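Local coordinates for periplasmic branched-chain amino acid-binding protein (Burkholderia mallei, PDB 3I09) that probably captures branched-chain amino acids or similar small carboxylates in the periplasm for an ABC transporter, and is seen here holding acetoacetic acid, at residues Y120-M125 with A228-I233. Residues are numbered along the deposited sequence; the frame is centred on the assembly and turned at random. Where two conformers were deposited one is given.
With AAE (acetoacetic acid), chain C.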
ATOM      1  N   TYR A 120       7.608   0.410  -1.994  1.00 10.80           N
ATOM      2  CA  TYR A 120       7.952   1.603  -1.253  1.00 10.66           C
ATOM      3  C   TYR A 120       7.222   1.833   0.073  1.00 11.37           C
ATOM      4  O   TYR A 120       7.848   2.328   1.028  1.00 10.52           O
ATOM      5  CB  TYR A 120       7.802   2.850  -2.122  1.00 10.56           C
ATOM      6  CG  TYR A 120       8.556   4.077  -1.622  1.00 10.39           C
ATOM      7  CD1 TYR A 120       9.881   4.301  -1.993  1.00  8.90           C
ATOM      8  CD2 TYR A 120       7.902   5.070  -0.863  1.00 12.77           C
ATOM      9  CE1 TYR A 120      10.559   5.454  -1.589  1.00 12.17           C
ATOM     10  CE2 TYR A 120       8.586   6.222  -0.430  1.00 10.26           C
ATOM     11  CZ  TYR A 120       9.909   6.416  -0.823  1.00 11.90           C
ATOM     12  OH  TYR A 120      10.620   7.523  -0.417  1.00 11.42           O
ATOM     13  N   ALA A 121       5.922   1.545   0.118  1.00 12.22           N
ATOM     14  CA  ALA A 121       5.064   2.024   1.226  1.00 11.62           C
ATOM     15  C   ALA A 121       4.684   1.010   2.292  1.00 11.99           C
ATOM     16  O   ALA A 121       4.735   1.310   3.496  1.00 12.13           O
ATOM     17  CB  ALA A 121       3.813   2.698   0.677  1.00 11.25           C
ATOM     18  N   TYR A 122       4.264  -0.165   1.867  1.00 11.01           N
ATOM     19  CA  TYR A 122       3.782  -1.222   2.766  1.00 11.77           C
ATOM     20  C   TYR A 122       3.765  -2.528   1.978  1.00 11.43           C
ATOM     21  O   TYR A 122       3.864  -2.507   0.771  1.00 10.82           O
ATOM     22  CB  TYR A 122       2.381  -0.951   3.308  1.00 11.94           C
ATOM     23  CG  TYR A 122       1.298  -1.144   2.304  1.00 10.55           C
ATOM     24  CD1 TYR A 122       1.158  -0.270   1.229  1.00 10.94           C
ATOM     25  CD2 TYR A 122       0.500  -2.286   2.318  1.00 10.93           C
ATOM     26  CE1 TYR A 122       0.172  -0.484   0.237  1.00 11.21           C
ATOM     27  CE2 TYR A 122      -0.512  -2.484   1.359  1.00 12.37           C
ATOM     28  CZ  TYR A 122      -0.649  -1.609   0.315  1.00 12.50           C
ATOM     29  OH  TYR A 122      -1.627  -1.835  -0.639  1.00 12.17           O
ATOM     30  N   ASP A 123       3.644  -3.651   2.662  1.00 11.09           N
ATOM     31  CA  ASP A 123       3.286  -4.900   1.976  1.00 11.24           C
ATOM     32  C   ASP A 123       2.476  -5.786   2.885  1.00 11.29           C
ATOM     33  O   ASP A 123       2.234  -5.474   4.060  1.00 11.13           O
ATOM     34  CB  ASP A 123       4.496  -5.649   1.348  1.00 10.64           C
ATOM     35  CG  ASP A 123       5.479  -6.213   2.360  1.00 12.53           C
ATOM     36  OD1 ASP A 123       5.073  -6.597   3.467  1.00 12.45           O
ATOM     37  OD2 ASP A 123       6.689  -6.269   1.995  1.00 12.00           O
ATOM     38  N   THR A 124       2.013  -6.888   2.331  1.00 11.85           N
ATOM     39  CA  THR A 124       1.144  -7.798   3.090  1.00 12.04           C
ATOM     40  C   THR A 124       1.824  -8.521   4.239  1.00 12.36           C
ATOM     41  O   THR A 124       1.156  -8.906   5.205  1.00 12.95           O
ATOM     42  CB  THR A 124       0.511  -8.826   2.149  1.00 12.52           C
ATOM     43  OG1 THR A 124       1.532  -9.469   1.384  1.00 12.89           O
ATOM     44  CG2 THR A 124      -0.456  -8.132   1.213  1.00 12.45           C
HETATM   45  N   MSE A 125       3.142  -8.710   4.182  1.00 12.58           N
HETATM   46  CA  MSE A 125       3.859  -9.256   5.345  1.00 13.20           C
HETATM   47  C   MSE A 125       3.813  -8.264   6.530  1.00 12.40           C
HETATM   48  O   MSE A 125       3.558  -8.663   7.646  1.00 11.44           O
HETATM   49  CB  MSE A 125       5.300  -9.600   4.951  1.00 13.48           C
HETATM   50  CG  MSE A 125       6.144 -10.069   6.051  1.00 15.73           C
HETATM   51 SE   MSE A 125       5.484 -11.843   6.635  0.75 20.22          SE
HETATM   52  CE  MSE A 125       6.265 -12.869   5.205  1.00 22.91           C
ATOM     53  N   ALA A 228      -9.512  -5.623  10.288  1.00 13.85           N
ATOM     54  CA  ALA A 228      -9.394  -4.930   9.015  1.00 13.86           C
ATOM     55  C   ALA A 228      -7.905  -4.935   8.692  1.00 14.75           C
ATOM     56  O   ALA A 228      -7.124  -4.133   9.197  1.00 16.33           O
ATOM     57  CB  ALA A 228      -9.968  -3.522   9.125  1.00 15.25           C
ATOM     58  N   LEU A 229      -7.506  -5.877   7.857  1.00 14.23           N
ATOM     59  CA  LEU A 229      -6.088  -6.095   7.623  1.00 13.70           C
ATOM     60  C   LEU A 229      -5.464  -5.018   6.726  1.00 13.78           C
ATOM     61  O   LEU A 229      -4.244  -4.826   6.742  1.00 13.17           O
ATOM     62  CB  LEU A 229      -5.894  -7.497   7.032  1.00 13.20           C
ATOM     63  CG  LEU A 229      -6.308  -8.627   7.954  1.00 14.00           C
ATOM     64  CD1 LEU A 229      -6.351  -9.986   7.159  1.00 13.38           C
ATOM     65  CD2 LEU A 229      -5.384  -8.751   9.166  1.00 15.34           C
ATOM     66  N   LEU A 230      -6.294  -4.300   5.959  1.00 12.86           N
ATOM     67  CA  LEU A 230      -5.801  -3.108   5.247  1.00 12.91           C
ATOM     68  C   LEU A 230      -6.898  -2.042   5.221  1.00 13.77           C
ATOM     69  O   LEU A 230      -7.983  -2.252   4.668  1.00 12.69           O
ATOM     70  CB  LEU A 230      -5.324  -3.411   3.835  1.00 12.92           C
ATOM     71  CG  LEU A 230      -4.698  -2.233   3.105  1.00 12.98           C
ATOM     72  CD1 LEU A 230      -3.533  -1.551   3.923  1.00 12.11           C
ATOM     73  CD2 LEU A 230      -4.248  -2.673   1.660  1.00 13.72           C
HETATM   74  N   MSE A 231      -6.642  -0.926   5.894  1.00 14.08           N
HETATM   75  CA  MSE A 231      -7.630   0.161   6.023  0.50 14.35           C
HETATM   76  C   MSE A 231      -6.845   1.478   5.922  1.00 15.50           C
HETATM   77  O   MSE A 231      -5.863   1.649   6.617  1.00 15.81           O
HETATM   78  CB  MSE A 231      -8.337   0.039   7.390  0.50 14.81           C
HETATM   79  CG  MSE A 231      -9.214   1.210   7.839  0.50 14.04           C
HETATM   80 SE   MSE A 231     -10.477   0.655   9.230  0.38 15.34          SE
HETATM   81  CE  MSE A 231     -11.368  -0.720   8.204  0.50 16.01           C
ATOM     82  N   PHE A 232      -7.251   2.359   5.028  1.00 14.35           N
ATOM     83  CA  PHE A 232      -6.630   3.646   4.859  1.00 13.54           C
ATOM     84  C   PHE A 232      -7.540   4.716   5.471  1.00 12.25           C
ATOM     85  O   PHE A 232      -8.700   4.461   5.784  1.00 13.73           O
ATOM     86  CB  PHE A 232      -6.410   3.926   3.354  1.00 13.13           C
ATOM     87  CG  PHE A 232      -5.432   3.000   2.721  1.00 13.69           C
ATOM     88  CD1 PHE A 232      -4.072   3.221   2.844  1.00 13.18           C
ATOM     89  CD2 PHE A 232      -5.877   1.851   2.068  1.00 11.97           C
ATOM     90  CE1 PHE A 232      -3.146   2.333   2.256  1.00 14.14           C
ATOM     91  CE2 PHE A 232      -4.952   0.972   1.482  1.00 13.23           C
ATOM     92  CZ  PHE A 232      -3.609   1.205   1.599  1.00 11.40           C
ATOM     93  N   ILE A 233      -7.039   5.933   5.575  1.00 13.69           N
ATOM     94  CA  ILE A 233      -7.796   6.997   6.232  1.00 13.43           C
ATOM     95  C   ILE A 233      -9.131   7.260   5.520  1.00 12.00           C
ATOM     96  O   ILE A 233     -10.120   7.545   6.173  1.00 10.77           O
ATOM     97  CB  ILE A 233      -6.939   8.295   6.385  1.00 14.10           C
ATOM     98  CG1 ILE A 233      -7.532   9.186   7.465  1.00 18.52           C
ATOM     99  CG2 ILE A 233      -6.789   9.076   5.033  1.00 11.48           C
ATOM    100  CD1 ILE A 233      -6.762  10.476   7.667  1.00 21.73           C
TER
HETATM  101  O1  AAE C 501      -2.484  -4.593  -3.459  1.00 12.11           O
HETATM  102  C2  AAE C 501      -3.701  -4.369  -3.589  1.00 12.90           C
HETATM  103  O3  AAE C 501      -4.379  -4.866  -4.516  1.00 10.60           O
HETATM  104  C4  AAE C 501      -4.390  -3.510  -2.544  1.00 12.11           C
HETATM  105  C5  AAE C 501      -4.410  -2.063  -2.950  1.00 16.14           C
HETATM  106  O8  AAE C 501      -3.714  -1.641  -3.905  1.00 11.84           O
HETATM  107  C9  AAE C 501      -5.179  -1.153  -2.037  1.00 12.93           C
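Y122 meets L230 and F232 through side chains, with the backbones well apart. Residues 120-123 form an irregular linker; Y122 is extended, as is D123, which N-caps the helix starting at T124 through OD1 to the N of A126. The facing segment leaves strand 225-228 and runs through L230 and M231 to F232, the N-cap residue of helix 233-239.

Side chains alone make the contact, burying 113 Å² in total. The CB of Y122 points toward 228-233, and chi1 (74°) sets the ring so that OH and CE2 reach L230. L230 crosses it at about a right angle and touches with its branched end: CD2 lies 3.6 Å from Y122 OH and 3.8 Å from Y122 CE2, while L230 CD1 is 4.1 Å from the same CE2. F232 contributes less; its CZ stands 4.3 Å from Y122 OH, which lies near the plane of the phenyl ring, at its edge. The phenol oxygen is therefore flanked by carbon on this side, and its hydrogen bond goes to the carbonyl of G102.

Acetoacetic acid rests against both segments: its ketone carbon C5 is 3.6 Å from Y122 OH, its methyl C9 4.1 Å from F232 CE2. S81, N80, G104 and Y150 hydrogen-bond the ligand.

L127 of helix 124-137 touches Y122 and L230, F152 of helix 151-166 packs on L230, and L279 of helix 278-297 meets Y122 and F232. The segments follow strands 117-119 and 225-228, outermost in two different sheets; 120-123, leading into helix 124-137, is consistent with an interdomain crossover of the type I fold beside the ligand.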